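Local coordinates for protein superoxide dismutase [Mn/Fe] (Porphyromonas gingivalis, PDB 1UES) that catalyses the dismutation of superoxide radicals into oxygen and hydrogen peroxide, using one manganese or iron ion in each subunit of a homodimer, at residues K133-K138 / K148-L153; P152-D157 / S180-D185. The protein carries 1 engineered substitution. All blocks are in the same frame, centred on the assembly; numbering follows the deposited sequence.

Contact 1: residues K133-K138 / K148-L153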
# COMPACT_ATOMS: atom_id res chain seq x y z
N LYS A 133 15.92 -12.67 -22.40
CA LYS A 133 14.56 -13.18 -22.23
C LYS A 133 13.84 -12.23 -21.29
O LYS A 133 14.37 -11.88 -20.24
CB LYS A 133 14.56 -14.59 -21.64
CG LYS A 133 13.15 -15.20 -21.64
CD LYS A 133 12.97 -16.21 -20.53
CE LYS A 133 12.10 -17.38 -20.99
NZ LYS A 133 12.01 -17.41 -22.48
N LEU A 134 12.63 -11.83 -21.68
CA LEU A 134 11.84 -10.89 -20.92
C LEU A 134 10.82 -11.58 -20.04
O LEU A 134 10.30 -12.64 -20.39
CB LEU A 134 11.10 -9.93 -21.86
CG LEU A 134 11.91 -9.13 -22.88
CD1 LEU A 134 10.97 -8.47 -23.90
CD2 LEU A 134 12.74 -8.06 -22.14
N SER A 135 10.53 -10.95 -18.91
CA SER A 135 9.53 -11.47 -18.00
C SER A 135 8.83 -10.32 -17.33
O SER A 135 9.39 -9.24 -17.19
CB SER A 135 10.16 -12.35 -16.92
OG SER A 135 11.11 -11.62 -16.13
N ILE A 136 7.59 -10.55 -16.95
CA ILE A 136 6.84 -9.53 -16.22
C ILE A 136 6.88 -10.06 -14.79
O ILE A 136 6.48 -11.19 -14.52
CB ILE A 136 5.40 -9.42 -16.71
CG1 ILE A 136 5.42 -8.94 -18.17
CG2 ILE A 136 4.60 -8.51 -15.78
CD1 ILE A 136 4.09 -8.64 -18.76
N GLU A 137 7.43 -9.25 -13.88
CA GLU A 137 7.56 -9.64 -12.49
C GLU A 137 6.66 -8.80 -11.59
O GLU A 137 6.64 -7.59 -11.71
CB GLU A 137 9.02 -9.46 -12.03
CG GLU A 137 10.04 -10.13 -12.91
CD GLU A 137 10.11 -11.63 -12.69
OE1 GLU A 137 9.66 -12.11 -11.61
OE2 GLU A 137 10.63 -12.33 -13.58
N LYS A 138 5.92 -9.45 -10.71
CA LYS A 138 5.07 -8.71 -9.76
C LYS A 138 5.88 -8.66 -8.46
O LYS A 138 6.22 -9.71 -7.89
CB LYS A 138 3.74 -9.44 -9.56
CG LYS A 138 2.76 -9.29 -10.73
CD LYS A 138 1.56 -10.21 -10.55
CE LYS A 138 0.52 -9.57 -9.65
NZ LYS A 138 0.36 -10.32 -8.36
N LYS A 148 16.78 -11.08 -7.79
CA LYS A 148 16.72 -12.38 -8.47
C LYS A 148 17.78 -12.51 -9.57
O LYS A 148 17.75 -13.44 -10.36
CB LYS A 148 15.34 -12.55 -9.12
CG LYS A 148 14.46 -13.58 -8.49
CD LYS A 148 13.14 -13.66 -9.25
CE LYS A 148 12.77 -12.33 -9.87
NZ LYS A 148 12.04 -11.48 -8.89
N GLY A 149 18.69 -11.55 -9.64
CA GLY A 149 19.72 -11.57 -10.65
C GLY A 149 19.28 -11.04 -12.01
O GLY A 149 20.07 -11.00 -12.95
N LEU A 150 18.03 -10.59 -12.10
CA LEU A 150 17.48 -10.07 -13.34
C LEU A 150 17.77 -8.59 -13.56
O LEU A 150 18.08 -7.85 -12.61
CB LEU A 150 15.97 -10.29 -13.37
CG LEU A 150 15.56 -11.76 -13.43
CD1 LEU A 150 14.06 -11.91 -13.31
CD2 LEU A 150 16.04 -12.34 -14.75
N ASN A 151 17.63 -8.17 -14.82
CA ASN A 151 17.87 -6.79 -15.22
C ASN A 151 16.57 -6.01 -15.23
O ASN A 151 15.69 -6.31 -16.03
CB ASN A 151 18.46 -6.78 -16.63
CG ASN A 151 18.98 -5.44 -17.01
OD1 ASN A 151 19.66 -4.79 -16.22
ND2 ASN A 151 18.68 -5.01 -18.23
N PRO A 152 16.44 -4.97 -14.38
CA PRO A 152 15.20 -4.17 -14.34
C PRO A 152 15.09 -3.18 -15.49
O PRO A 152 15.89 -2.25 -15.58
CB PRO A 152 15.29 -3.47 -12.98
CG PRO A 152 16.78 -3.28 -12.78
CD PRO A 152 17.45 -4.49 -13.42
N LEU A 153 14.07 -3.32 -16.35
CA LEU A 153 13.94 -2.44 -17.51
C LEU A 153 12.91 -1.34 -17.41
O LEU A 153 13.19 -0.19 -17.72
CB LEU A 153 13.63 -3.26 -18.76
CG LEU A 153 14.48 -4.51 -18.98
CD1 LEU A 153 14.03 -5.17 -20.27
CD2 LEU A 153 15.95 -4.11 -19.09
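Glu-137 reaches from segment 133-138 to two residues of segment 148-153. Its OE2 lies 3.5 Å from Leu-150 CD1, the two side chains meeting at about a right angle. OE1 meets Lys-148 CE at 3.6 Å, with NZ at 3.7 Å in a long salt bridge, because the lysine chain is bent at chi3 and chi4. Lys-148 NZ pairs mainly with Glu-139, so Glu-137 adds only a long, probably weaker attraction. A bend in Glu-137 at chi2 (-77°) turns its carboxylate back along its own strand, where the short hydroxyl side chain of Ser-135 brings a donor within reach: OG donates to the anti lone pair of OE2 at 2.7 Å. This bond should restrict rotation of the carboxylate.

The buried end is purely apolar. Leu-134 CD2 meets Leu-153 CD1 at 3.7 Å with the side chains crossed, and Tyr-191 touches both leucines; Ile-97 of helix 91-101 packs on Leu-134.

No backbone hydrogen bond joins the segments. Strand 122-128 lies between them, bonding Ser-135 and Glu-137 on one edge and Asn-151 and Leu-153 on the other, as expected for the outer strands of the three-stranded antiparallel sheet of iron/manganese superoxide dismutases.

Contact 2: residues P152-D157 / S180-D185. Engineered in segment 152-157: Thr-155 (natural residue Gly). With MN (manganese (II) ion), chain E.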
# COMPACT_ATOMS: atom_id res chain seq x y z
N PRO A 152 16.44 -4.97 -14.38
CA PRO A 152 15.20 -4.17 -14.34
C PRO A 152 15.09 -3.18 -15.49
O PRO A 152 15.89 -2.25 -15.58
CB PRO A 152 15.29 -3.47 -12.98
CG PRO A 152 16.78 -3.28 -12.78
CD PRO A 152 17.45 -4.49 -13.42
N LEU A 153 14.07 -3.32 -16.35
CA LEU A 153 13.94 -2.44 -17.51
C LEU A 153 12.91 -1.34 -17.41
O LEU A 153 13.19 -0.19 -17.72
CB LEU A 153 13.63 -3.26 -18.76
CG LEU A 153 14.48 -4.51 -18.98
CD1 LEU A 153 14.03 -5.17 -20.27
CD2 LEU A 153 15.95 -4.11 -19.09
N LEU A 154 11.70 -1.71 -17.00
CA LEU A 154 10.62 -0.75 -16.91
C LEU A 154 9.73 -1.11 -15.72
O LEU A 154 9.40 -2.27 -15.52
CB LEU A 154 9.79 -0.79 -18.20
CG LEU A 154 8.41 -0.13 -18.13
CD1 LEU A 154 8.61 1.39 -18.14
CD2 LEU A 154 7.52 -0.61 -19.32
N THR A 155 9.38 -0.12 -14.90
CA THR A 155 8.49 -0.43 -13.79
C THR A 155 7.35 0.54 -13.62
O THR A 155 7.49 1.73 -13.88
CB THR A 155 9.25 -0.52 -12.42
OG1 THR A 155 8.36 -1.05 -11.42
CG2 THR A 155 9.77 0.87 -11.95
N PHE A 156 6.19 0.02 -13.20
CA PHE A 156 5.05 0.86 -12.88
C PHE A 156 4.88 0.71 -11.34
O PHE A 156 4.83 -0.40 -10.83
CB PHE A 156 3.77 0.40 -13.57
CG PHE A 156 3.71 0.69 -15.06
CD1 PHE A 156 4.73 1.39 -15.70
CD2 PHE A 156 2.61 0.26 -15.80
CE1 PHE A 156 4.67 1.67 -17.08
CE2 PHE A 156 2.53 0.53 -17.18
CZ PHE A 156 3.55 1.23 -17.82
N ASP A 157 4.86 1.83 -10.63
CA ASP A 157 4.68 1.82 -9.18
C ASP A 157 3.19 1.70 -8.90
O ASP A 157 2.40 2.54 -9.38
CB ASP A 157 5.20 3.15 -8.67
CG ASP A 157 5.27 3.24 -7.16
OD1 ASP A 157 4.91 2.27 -6.48
OD2 ASP A 157 5.70 4.35 -6.73
N SER A 180 2.04 6.74 -21.99
CA SER A 180 2.24 7.99 -22.69
C SER A 180 3.49 8.77 -22.24
O SER A 180 3.94 9.66 -22.95
CB SER A 180 0.99 8.88 -22.56
OG SER A 180 0.86 9.45 -21.26
N ILE A 181 4.05 8.44 -21.07
CA ILE A 181 5.26 9.15 -20.63
C ILE A 181 6.52 8.29 -20.59
O ILE A 181 7.58 8.75 -20.15
CB ILE A 181 5.09 9.80 -19.24
CG1 ILE A 181 4.57 8.79 -18.23
CG2 ILE A 181 4.17 11.03 -19.35
CD1 ILE A 181 4.53 9.33 -16.81
N VAL A 182 6.40 7.05 -21.02
CA VAL A 182 7.58 6.19 -21.03
C VAL A 182 8.53 6.62 -22.14
O VAL A 182 8.12 6.80 -23.28
CB VAL A 182 7.16 4.71 -21.27
CG1 VAL A 182 8.39 3.83 -21.51
CG2 VAL A 182 6.39 4.21 -20.06
N ASP A 183 9.80 6.82 -21.80
CA ASP A 183 10.79 7.16 -22.82
C ASP A 183 11.44 5.83 -23.19
O ASP A 183 12.29 5.32 -22.46
CB ASP A 183 11.83 8.12 -22.25
CG ASP A 183 12.84 8.54 -23.30
OD1 ASP A 183 13.50 9.59 -23.11
OD2 ASP A 183 12.96 7.83 -24.32
N TRP A 184 11.03 5.25 -24.31
CA TRP A 184 11.59 3.96 -24.69
C TRP A 184 13.09 3.99 -24.98
O TRP A 184 13.73 2.94 -24.92
CB TRP A 184 10.81 3.36 -25.85
CG TRP A 184 9.46 2.85 -25.37
CD1 TRP A 184 8.26 3.49 -25.50
CD2 TRP A 184 9.21 1.68 -24.58
NE1 TRP A 184 7.27 2.79 -24.83
CE2 TRP A 184 7.83 1.67 -24.26
CE3 TRP A 184 10.03 0.63 -24.11
CZ2 TRP A 184 7.24 0.66 -23.50
CZ3 TRP A 184 9.44 -0.38 -23.34
CH2 TRP A 184 8.05 -0.36 -23.04
N ASP A 185 13.64 5.16 -25.27
CA ASP A 185 15.07 5.26 -25.52
C ASP A 185 15.82 4.93 -24.24
O ASP A 185 16.89 4.31 -24.28
CB ASP A 185 15.44 6.66 -25.99
CG ASP A 185 14.87 6.96 -27.36
OD1 ASP A 185 14.93 6.06 -28.23
OD2 ASP A 185 14.35 8.08 -27.55
MN MN E . 6.39 5.14 -4.95
O HOH W 1 6.50 3.01 -4.24
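This is a buried, wholly apolar packing contact between outer strand 151-157 and the loop and first turn of the C-terminal helix 184-190. Leu-154 carries most of it. Its torsions (chi1 164°, chi2 74°) direct CD1 to Val-182, 4.1 Å from CG2 with the side chains crossing at about a right angle, and CD2 to Trp-184, 3.8 Å from CH2 and oblique to the indole. A branched leucine can thus serve two neighbours at once. Val-182 is compact enough to meet three side chains: CG2 also comes to the edge of the Phe-156 ring, 4.3 Å from CE1, while CG1 sits 3.5 Å above the plane of the Trp-184 ring, offset toward its rim. Phe-156 also makes edge-to-face contacts with Phe-111 and Trp-179.

Leu-153 and Leu-154 both face Leu-126 of strand 122-128, a classic beta bulge in the edge strand of the C-terminal domain. On the helix side Asp-183 is the N-cap, its short carboxylate suited to a backbone N-H there: OD2 accepts from Asp-185 N at 2.9 Å, on the anti side and 30° out of the carboxylate plane.

Thr-155 is engineered, glycine in nature; its OG1 hydrogen-bonds to Val-124 O. At the strand's end Asp-157 OD2 binds manganese at 2.1 Å, together with His-27, His-74, His-161 and a water. OD1 accepts from Trp-159 N and, weakly, from that water.

In the fold
The segments of contacts 1 and 2 overlap at Pro-152 and Leu-153 and follow one another along strand 151-157, the contact centres 13 Å apart. Contact 1 links the beginning of this strand to the far outer strand of the sheet; its centre is about 12 Å from the centre of the chain, away from the metal. Contact 2 lies deeper, about 7 Å from that centre, and its strand ends at the metal ligand Asp-157, beyond the packing itself. The side chain of Phe-156 is about 10 Å from that of His-27 and about 11 Å from that of His-74. Helix 184-190 connects the two regions: Val-187 touches Leu-153 and Leu-154, and Arg-190 hydrogen-bonds through O to Asn-151 ND2 and through NH1 to Leu-153 O.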